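Local atomic coordinates of protein yesU (Bacillus subtilis, PDB entry 1OQ1), a protein that is of unknown function but has a galectin-like beta-sandwich fold, which is consistent with, though no proof of, a role in carbohydrate recognition. Residues A[74-87]-A[110-123]. Sequence-based numbering, arbitrary orientation.
Sequences QPGLCMLFFAAAGI and GDINALHLSYFRRK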
ATOM      1  N   GLN A  74     -14.833  -6.329   8.471  1.00 11.68           N
ATOM      2  CA  GLN A  74     -14.557  -4.992   9.002  1.00 12.44           C
ATOM      3  C   GLN A  74     -15.103  -4.998  10.434  1.00 12.54           C
ATOM      4  O   GLN A  74     -15.736  -5.971  10.843  1.00 13.05           O
ATOM      5  CB  GLN A  74     -15.274  -3.925   8.162  1.00 13.06           C
ATOM      6  CG  GLN A  74     -16.790  -3.946   8.290  1.00 13.22           C
ATOM      7  CD  GLN A  74     -17.481  -2.906   7.420  1.00 15.23           C
ATOM      8  OE1 GLN A  74     -18.596  -2.479   7.717  1.00 15.76           O
ATOM      9  NE2 GLN A  74     -16.828  -2.504   6.334  1.00 13.81           N
ATOM     10  N   PRO A  75     -14.844  -3.940  11.226  1.00 12.67           N
ATOM     11  CA  PRO A  75     -14.092  -2.710  10.959  1.00 11.43           C
ATOM     12  C   PRO A  75     -12.628  -2.974  10.631  1.00 10.69           C
ATOM     13  O   PRO A  75     -12.075  -4.020  10.981  1.00 11.21           O
ATOM     14  CB  PRO A  75     -14.231  -1.922  12.262  1.00 13.12           C
ATOM     15  CG  PRO A  75     -15.527  -2.398  12.818  1.00 13.41           C
ATOM     16  CD  PRO A  75     -15.458  -3.882  12.566  1.00 12.79           C
ATOM     17  N   GLY A  76     -12.005  -2.004   9.972  1.00  9.09           N
ATOM     18  CA  GLY A  76     -10.609  -2.130   9.608  1.00  7.39           C
ATOM     19  C   GLY A  76     -10.246  -1.128   8.529  1.00  6.34           C
ATOM     20  O   GLY A  76     -11.110  -0.423   8.010  1.00  7.06           O
ATOM     21  N   LEU A  77      -8.965  -1.064   8.193  1.00  6.53           N
ATOM     22  CA  LEU A  77      -8.487  -0.146   7.168  1.00  5.97           C
ATOM     23  C   LEU A  77      -7.258  -0.746   6.497  1.00  6.49           C
ATOM     24  O   LEU A  77      -6.473  -1.450   7.137  1.00  7.14           O
ATOM     25  CB  LEU A  77      -8.150   1.213   7.800  1.00  6.84           C
ATOM     26  CG  LEU A  77      -7.504   2.317   6.950  1.00  7.17           C
ATOM     27  CD1 LEU A  77      -7.916   3.685   7.488  1.00  7.89           C
ATOM     28  CD2 LEU A  77      -5.989   2.171   6.961  1.00  8.04           C
ATOM     29  N   CYS A  78      -7.106  -0.488   5.203  1.00  5.46           N
ATOM     30  CA  CYS A  78      -5.960  -0.992   4.465  1.00  6.43           C
ATOM     31  C   CYS A  78      -5.156   0.182   3.921  1.00  7.10           C
ATOM     32  O   CYS A  78      -5.693   1.273   3.718  1.00  6.50           O
ATOM     33  CB  CYS A  78      -6.415  -1.908   3.334  1.00  5.24           C
ATOM     34  SG  CYS A  78      -7.194  -3.430   3.943  1.00  8.19           S
HETATM   35  N   MSE A  79      -3.869  -0.044   3.687  1.00  7.29           N
HETATM   36  CA  MSE A  79      -2.997   1.019   3.208  1.00  6.72           C
HETATM   37  C   MSE A  79      -1.750   0.450   2.540  1.00  6.81           C
HETATM   38  O   MSE A  79      -1.132  -0.478   3.053  1.00  7.56           O
HETATM   39  CB  MSE A  79      -2.588   1.903   4.396  1.00  8.53           C
HETATM   40  CG  MSE A  79      -1.721   3.098   4.053  1.00 10.18           C
HETATM   41 SE   MSE A  79      -1.057   4.002   5.645  0.95 16.08          SE
HETATM   42  CE  MSE A  79      -2.748   4.520   6.435  1.00 10.85           C
ATOM     43  N   LEU A  80      -1.386   1.001   1.389  1.00  5.80           N
ATOM     44  CA  LEU A  80      -0.193   0.538   0.701  1.00  5.15           C
ATOM     45  C   LEU A  80       0.909   1.577   0.835  1.00  6.30           C
ATOM     46  O   LEU A  80       0.684   2.757   0.579  1.00  7.10           O
ATOM     47  CB  LEU A  80      -0.462   0.311  -0.790  1.00  5.46           C
ATOM     48  CG  LEU A  80       0.697  -0.417  -1.481  1.00  7.43           C
ATOM     49  CD1 LEU A  80       0.505  -1.916  -1.317  1.00  6.41           C
ATOM     50  CD2 LEU A  80       0.759  -0.062  -2.951  1.00  7.37           C
ATOM     51  N   PHE A  81       2.085   1.134   1.261  1.00  7.19           N
ATOM     52  CA  PHE A  81       3.247   2.005   1.378  1.00  6.77           C
ATOM     53  C   PHE A  81       4.091   1.725   0.132  1.00  6.54           C
ATOM     54  O   PHE A  81       4.188   0.577  -0.304  1.00  6.98           O
ATOM     55  CB  PHE A  81       4.079   1.646   2.619  1.00  6.72           C
ATOM     56  CG  PHE A  81       3.597   2.286   3.895  1.00  6.85           C
ATOM     57  CD1 PHE A  81       4.089   3.526   4.293  1.00  7.18           C
ATOM     58  CD2 PHE A  81       2.653   1.650   4.697  1.00  7.06           C
ATOM     59  CE1 PHE A  81       3.649   4.123   5.480  1.00  6.87           C
ATOM     60  CE2 PHE A  81       2.208   2.238   5.882  1.00  7.51           C
ATOM     61  CZ  PHE A  81       2.708   3.477   6.273  1.00  6.52           C
ATOM     62  N   PHE A  82       4.672   2.765  -0.459  1.00  5.05           N
ATOM     63  CA  PHE A  82       5.552   2.584  -1.617  1.00  5.16           C
ATOM     64  C   PHE A  82       6.636   3.668  -1.662  1.00  4.97           C
ATOM     65  O   PHE A  82       6.504   4.701  -1.013  1.00  5.04           O
ATOM     66  CB  PHE A  82       4.747   2.504  -2.935  1.00  5.10           C
ATOM     67  CG  PHE A  82       3.803   3.653  -3.178  1.00  4.38           C
ATOM     68  CD1 PHE A  82       4.048   4.560  -4.208  1.00  4.98           C
ATOM     69  CD2 PHE A  82       2.624   3.778  -2.446  1.00  4.51           C
ATOM     70  CE1 PHE A  82       3.132   5.569  -4.514  1.00  4.13           C
ATOM     71  CE2 PHE A  82       1.697   4.787  -2.742  1.00  6.01           C
ATOM     72  CZ  PHE A  82       1.952   5.681  -3.779  1.00  5.84           C
ATOM     73  N   ALA A  83       7.711   3.427  -2.410  1.00  5.50           N
ATOM     74  CA  ALA A  83       8.830   4.376  -2.488  1.00  6.03           C
ATOM     75  C   ALA A  83       9.340   4.651  -1.069  1.00  6.61           C
ATOM     76  O   ALA A  83       9.716   5.778  -0.728  1.00  6.88           O
ATOM     77  CB  ALA A  83       8.384   5.688  -3.154  1.00  4.68           C
ATOM     78  N   ALA A  84       9.362   3.607  -0.247  1.00  6.31           N
ATOM     79  CA  ALA A  84       9.792   3.728   1.144  1.00  5.70           C
ATOM     80  C   ALA A  84      11.287   3.474   1.334  1.00  7.36           C
ATOM     81  O   ALA A  84      11.819   2.466   0.866  1.00  8.55           O
ATOM     82  CB  ALA A  84       8.984   2.773   2.016  1.00  5.59           C
ATOM     83  N   ALA A  85      11.951   4.400   2.022  1.00  7.56           N
ATOM     84  CA  ALA A  85      13.379   4.286   2.300  1.00  8.66           C
ATOM     85  C   ALA A  85      13.752   5.218   3.449  1.00 10.04           C
ATOM     86  O   ALA A  85      12.950   6.049   3.869  1.00  9.70           O
ATOM     87  CB  ALA A  85      14.186   4.640   1.058  1.00  7.85           C
ATOM     88  N   GLY A  86      14.966   5.075   3.971  1.00 10.00           N
ATOM     89  CA  GLY A  86      15.383   5.939   5.059  1.00  9.73           C
ATOM     90  C   GLY A  86      15.411   7.379   4.591  1.00 10.49           C
ATOM     91  O   GLY A  86      15.545   7.639   3.395  1.00 10.88           O
ATOM     92  N   ILE A  87      15.296   8.321   5.521  1.00 12.92           N
ATOM     93  CA  ILE A  87      15.314   9.736   5.164  1.00 16.03           C
ATOM     94  C   ILE A  87      16.622  10.135   4.483  1.00 17.70           C
ATOM     95  O   ILE A  87      16.674  11.128   3.754  1.00 17.96           O
ATOM     96  CB  ILE A  87      15.081  10.624   6.407  1.00 19.32           C
ATOM     97  CG1 ILE A  87      13.654  10.416   6.922  1.00 19.44           C
ATOM     98  CG2 ILE A  87      15.309  12.090   6.061  1.00 21.45           C
ATOM     99  CD1 ILE A  87      13.311  11.244   8.141  1.00 21.42           C
ATOM    100  N   GLY A 110       8.780   9.312  11.597  1.00 11.59           N
ATOM    101  CA  GLY A 110       9.959   8.613  12.080  1.00 11.53           C
ATOM    102  C   GLY A 110      11.194   8.993  11.289  1.00 11.27           C
ATOM    103  O   GLY A 110      11.402  10.171  10.997  1.00 13.18           O
ATOM    104  N   ASP A 111      12.020   8.011  10.940  1.00 11.56           N
ATOM    105  CA  ASP A 111      13.223   8.306  10.172  1.00 11.60           C
ATOM    106  C   ASP A 111      13.183   7.740   8.758  1.00 10.61           C
ATOM    107  O   ASP A 111      14.220   7.419   8.178  1.00 11.57           O
ATOM    108  CB  ASP A 111      14.483   7.812  10.904  1.00 13.07           C
ATOM    109  CG  ASP A 111      14.476   6.317  11.157  1.00 15.12           C
ATOM    110  OD1 ASP A 111      13.598   5.614  10.619  1.00 15.24           O
ATOM    111  OD2 ASP A 111      15.365   5.843  11.900  1.00 16.96           O
ATOM    112  N   ILE A 112      11.982   7.620   8.201  1.00  9.59           N
ATOM    113  CA  ILE A 112      11.838   7.119   6.836  1.00  9.55           C
ATOM    114  C   ILE A 112      10.938   8.050   6.038  1.00 10.35           C
ATOM    115  O   ILE A 112      10.226   8.876   6.609  1.00 10.20           O
ATOM    116  CB  ILE A 112      11.192   5.714   6.788  1.00 10.39           C
ATOM    117  CG1 ILE A 112       9.752   5.780   7.311  1.00  8.36           C
ATOM    118  CG2 ILE A 112      12.020   4.725   7.601  1.00 12.70           C
ATOM    119  CD1 ILE A 112       8.960   4.496   7.106  1.00 11.00           C
ATOM    120  N   ASN A 113      10.996   7.917   4.715  1.00  8.76           N
ATOM    121  CA  ASN A 113      10.147   8.684   3.817  1.00  7.11           C
ATOM    122  C   ASN A 113       9.361   7.635   3.058  1.00  7.67           C
ATOM    123  O   ASN A 113       9.842   6.517   2.874  1.00  6.43           O
ATOM    124  CB  ASN A 113      10.959   9.492   2.805  1.00  8.34           C
ATOM    125  CG  ASN A 113      11.586  10.726   3.408  1.00  9.40           C
ATOM    126  OD1 ASN A 113      10.990  11.385   4.260  1.00 10.43           O
ATOM    127  ND2 ASN A 113      12.787  11.060   2.951  1.00  8.69           N
ATOM    128  N   ALA A 114       8.161   7.990   2.615  1.00  6.17           N
ATOM    129  CA  ALA A 114       7.341   7.057   1.863  1.00  6.40           C
ATOM    130  C   ALA A 114       6.012   7.673   1.490  1.00  6.21           C
ATOM    131  O   ALA A 114       5.547   8.612   2.133  1.00  6.57           O
ATOM    132  CB  ALA A 114       7.094   5.791   2.686  1.00  7.95           C
ATOM    133  N   LEU A 115       5.419   7.142   0.431  1.00  5.84           N
ATOM    134  CA  LEU A 115       4.101   7.562   0.000  1.00  6.69           C
ATOM    135  C   LEU A 115       3.204   6.450   0.538  1.00  6.78           C
ATOM    136  O   LEU A 115       3.605   5.284   0.555  1.00  5.78           O
ATOM    137  CB  LEU A 115       4.027   7.619  -1.529  1.00  6.44           C
ATOM    138  CG  LEU A 115       4.747   8.818  -2.157  1.00  8.22           C
ATOM    139  CD1 LEU A 115       4.934   8.613  -3.652  1.00  9.57           C
ATOM    140  CD2 LEU A 115       3.937  10.073  -1.877  1.00  9.71           C
ATOM    141  N   HIS A 116       2.021   6.799   1.032  1.00  6.04           N
ATOM    142  CA  HIS A 116       1.106   5.779   1.534  1.00  6.60           C
ATOM    143  C   HIS A 116      -0.320   6.104   1.133  1.00  6.63           C
ATOM    144  O   HIS A 116      -0.810   7.216   1.350  1.00  7.10           O
ATOM    145  CB  HIS A 116       1.223   5.565   3.061  1.00  7.37           C
ATOM    146  CG  HIS A 116       1.561   6.793   3.852  1.00  9.43           C
ATOM    147  ND1 HIS A 116       0.886   7.132   5.007  1.00  7.51           N
ATOM    148  CD2 HIS A 116       2.557   7.700   3.720  1.00  7.92           C
ATOM    149  CE1 HIS A 116       1.457   8.192   5.552  1.00  9.77           C
ATOM    150  NE2 HIS A 116       2.472   8.556   4.791  1.00  9.71           N
ATOM    151  N   LEU A 117      -0.969   5.121   0.524  1.00  6.21           N
ATOM    152  CA  LEU A 117      -2.325   5.281   0.030  1.00  5.32           C
ATOM    153  C   LEU A 117      -3.282   4.358   0.767  1.00  6.81           C
ATOM    154  O   LEU A 117      -3.175   3.136   0.679  1.00  6.17           O
ATOM    155  CB  LEU A 117      -2.346   4.984  -1.471  1.00  9.20           C
ATOM    156  CG  LEU A 117      -3.450   5.604  -2.336  1.00 12.82           C
ATOM    157  CD1 LEU A 117      -3.132   5.348  -3.799  1.00 15.00           C
ATOM    158  CD2 LEU A 117      -4.800   5.032  -1.965  1.00 14.46           C
ATOM    159  N   SER A 118      -4.216   4.953   1.497  1.00  5.64           N
ATOM    160  CA  SER A 118      -5.188   4.177   2.249  1.00  6.94           C
ATOM    161  C   SER A 118      -6.452   3.957   1.436  1.00  5.99           C
ATOM    162  O   SER A 118      -6.902   4.841   0.701  1.00  6.28           O
ATOM    163  CB  SER A 118      -5.530   4.892   3.557  1.00  8.63           C
ATOM    164  OG  SER A 118      -5.916   6.230   3.301  1.00 11.21           O
ATOM    165  N   TYR A 119      -7.008   2.758   1.559  1.00  5.25           N
ATOM    166  CA  TYR A 119      -8.234   2.395   0.862  1.00  5.45           C
ATOM    167  C   TYR A 119      -9.036   1.487   1.791  1.00  5.01           C
ATOM    168  O   TYR A 119      -8.487   0.905   2.724  1.00  5.82           O
ATOM    169  CB  TYR A 119      -7.912   1.717  -0.475  1.00  5.23           C
ATOM    170  CG  TYR A 119      -7.075   0.465  -0.378  1.00  5.77           C
ATOM    171  CD1 TYR A 119      -7.674  -0.794  -0.347  1.00  5.56           C
ATOM    172  CD2 TYR A 119      -5.681   0.535  -0.368  1.00  6.54           C
ATOM    173  CE1 TYR A 119      -6.912  -1.954  -0.318  1.00  6.73           C
ATOM    174  CE2 TYR A 119      -4.906  -0.620  -0.339  1.00  7.45           C
ATOM    175  CZ  TYR A 119      -5.526  -1.861  -0.317  1.00  6.72           C
ATOM    176  OH  TYR A 119      -4.759  -3.001  -0.320  1.00  7.46           O
ATOM    177  N   PHE A 120     -10.331   1.361   1.534  1.00  4.61           N
ATOM    178  CA  PHE A 120     -11.209   0.608   2.427  1.00  5.93           C
ATOM    179  C   PHE A 120     -10.964   1.170   3.830  1.00  6.63           C
ATOM    180  O   PHE A 120     -10.614   0.444   4.765  1.00  6.60           O
ATOM    181  CB  PHE A 120     -10.913  -0.893   2.423  1.00  5.97           C
ATOM    182  CG  PHE A 120     -12.017  -1.718   3.045  1.00  5.72           C
ATOM    183  CD1 PHE A 120     -13.177  -2.003   2.328  1.00  5.49           C
ATOM    184  CD2 PHE A 120     -11.928  -2.147   4.365  1.00  5.35           C
ATOM    185  CE1 PHE A 120     -14.236  -2.703   2.915  1.00  6.80           C
ATOM    186  CE2 PHE A 120     -12.982  -2.847   4.967  1.00  6.48           C
ATOM    187  CZ  PHE A 120     -14.139  -3.124   4.240  1.00  7.28           C
ATOM    188  N   ARG A 121     -11.124   2.483   3.961  1.00  7.10           N
ATOM    189  CA  ARG A 121     -10.925   3.151   5.242  1.00  6.14           C
ATOM    190  C   ARG A 121     -12.234   3.005   6.001  1.00  5.91           C
ATOM    191  O   ARG A 121     -13.123   3.849   5.879  1.00  5.33           O
ATOM    192  CB  ARG A 121     -10.603   4.628   5.012  1.00  7.89           C
ATOM    193  CG  ARG A 121      -9.463   4.852   4.032  1.00  7.03           C
ATOM    194  CD  ARG A 121      -9.217   6.333   3.782  1.00  8.61           C
ATOM    195  NE  ARG A 121      -8.758   7.027   4.982  1.00 12.77           N
ATOM    196  CZ  ARG A 121      -9.476   7.907   5.673  1.00 12.74           C
ATOM    197  NH1 ARG A 121     -10.712   8.223   5.297  1.00 11.93           N
ATOM    198  NH2 ARG A 121      -8.949   8.481   6.745  1.00 14.66           N
ATOM    199  N   ARG A 122     -12.351   1.927   6.773  1.00  6.08           N
ATOM    200  CA  ARG A 122     -13.579   1.649   7.508  1.00  6.27           C
ATOM    201  C   ARG A 122     -13.339   1.286   8.978  1.00  7.26           C
ATOM    202  O   ARG A 122     -14.103   0.519   9.559  1.00  7.60           O
ATOM    203  CB  ARG A 122     -14.329   0.494   6.827  1.00  7.39           C
ATOM    204  CG  ARG A 122     -14.343   0.546   5.296  1.00  7.83           C
ATOM    205  CD  ARG A 122     -15.155   1.721   4.750  1.00  8.05           C
ATOM    206  NE  ARG A 122     -14.880   1.924   3.327  1.00  7.12           N
ATOM    207  CZ  ARG A 122     -15.423   1.218   2.342  1.00  8.95           C
ATOM    208  NH1 ARG A 122     -16.296   0.253   2.607  1.00  7.10           N
ATOM    209  NH2 ARG A 122     -15.067   1.458   1.084  1.00  8.14           N
ATOM    210  N   LYS A 123     -12.288   1.836   9.575  1.00  8.01           N
ATOM    211  CA  LYS A 123     -11.966   1.548  10.970  1.00  8.19           C
ATOM    212  C   LYS A 123     -12.840   2.336  11.946  1.00  8.98           C
ATOM    213  O   LYS A 123     -13.328   1.781  12.931  1.00 11.02           O
ATOM    214  CB  LYS A 123     -10.485   1.856  11.236  1.00  8.29           C
ATOM    215  CG  LYS A 123     -10.068   1.852  12.708  1.00  7.48           C
ATOM    216  CD  LYS A 123     -10.210   0.475  13.354  1.00  8.51           C
ATOM    217  CE  LYS A 123      -9.766   0.524  14.813  1.00 10.79           C
ATOM    218  NZ  LYS A 123      -9.818  -0.810  15.474  1.00 10.32           N
TER
HETATM  219  O   HOH W   1     -17.783  -0.417   4.973  1.00  9.44           O
HETATM  220  O   HOH W   2      13.973   8.648   1.365  1.00 11.07           O
HETATM  221  O   HOH W   3      14.832  11.039   0.855  1.00 28.98           O
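His-116 and Phe-81 are a non-hydrogen-bonded pair in the antiparallel ladder that strands 76-86 and 112-122 form at the middle of one sheet of the sandwich. His-116 CB lies over one face of the Phe-81 ring, 3.9 Å from its centroid, in a CH-pi contact. The imidazole then runs beside the phenyl ring, pointing the same way; the planes are only 11° apart but slid so far that they barely overlap. CG sits 3.8 Å from Phe-81 CE1, and CD2 is 4.1 Å from the same atom. On the imidazole's edge, ND1 meets the selenium of selenomethionine Met-79, with SE 3.7 Å away. Met-79 is extended to SE and bends only at the last torsion (chi3 -61°), which brings CE to Ser-118 CB. ND1 also bonds to Tyr-104 OH and, at the outer end, NE2 to Ser-138 OG, two hydrogen bonds that should hold the ring against rotation.

The other face is built differently. Phe-82 CG stands between its backbone N and carbonyl carbon (chi1 54°), and this lays the ring against Leu-115 CB, 3.7 Å from the ring centroid. Tyr-119 does the same over Cys-78 CB, its hydroxyl bonded to Trp-67 NE1. Past Phe-82 the register against 112-122 shifts by one; on the other side Ala-83 and Ala-84 both face Lys-199, a G1 bulge.

The chemistry thus divides the ladder: Leu-80, Phe-82, Leu-115 and Leu-117 pack toward strand 161-168 of the opposing sheet, while on the other face the Met-79 side chain lies about 4 Å from a bound acetic acid, probably from the crystallisation liquor, though such a molecule can mark a pocket.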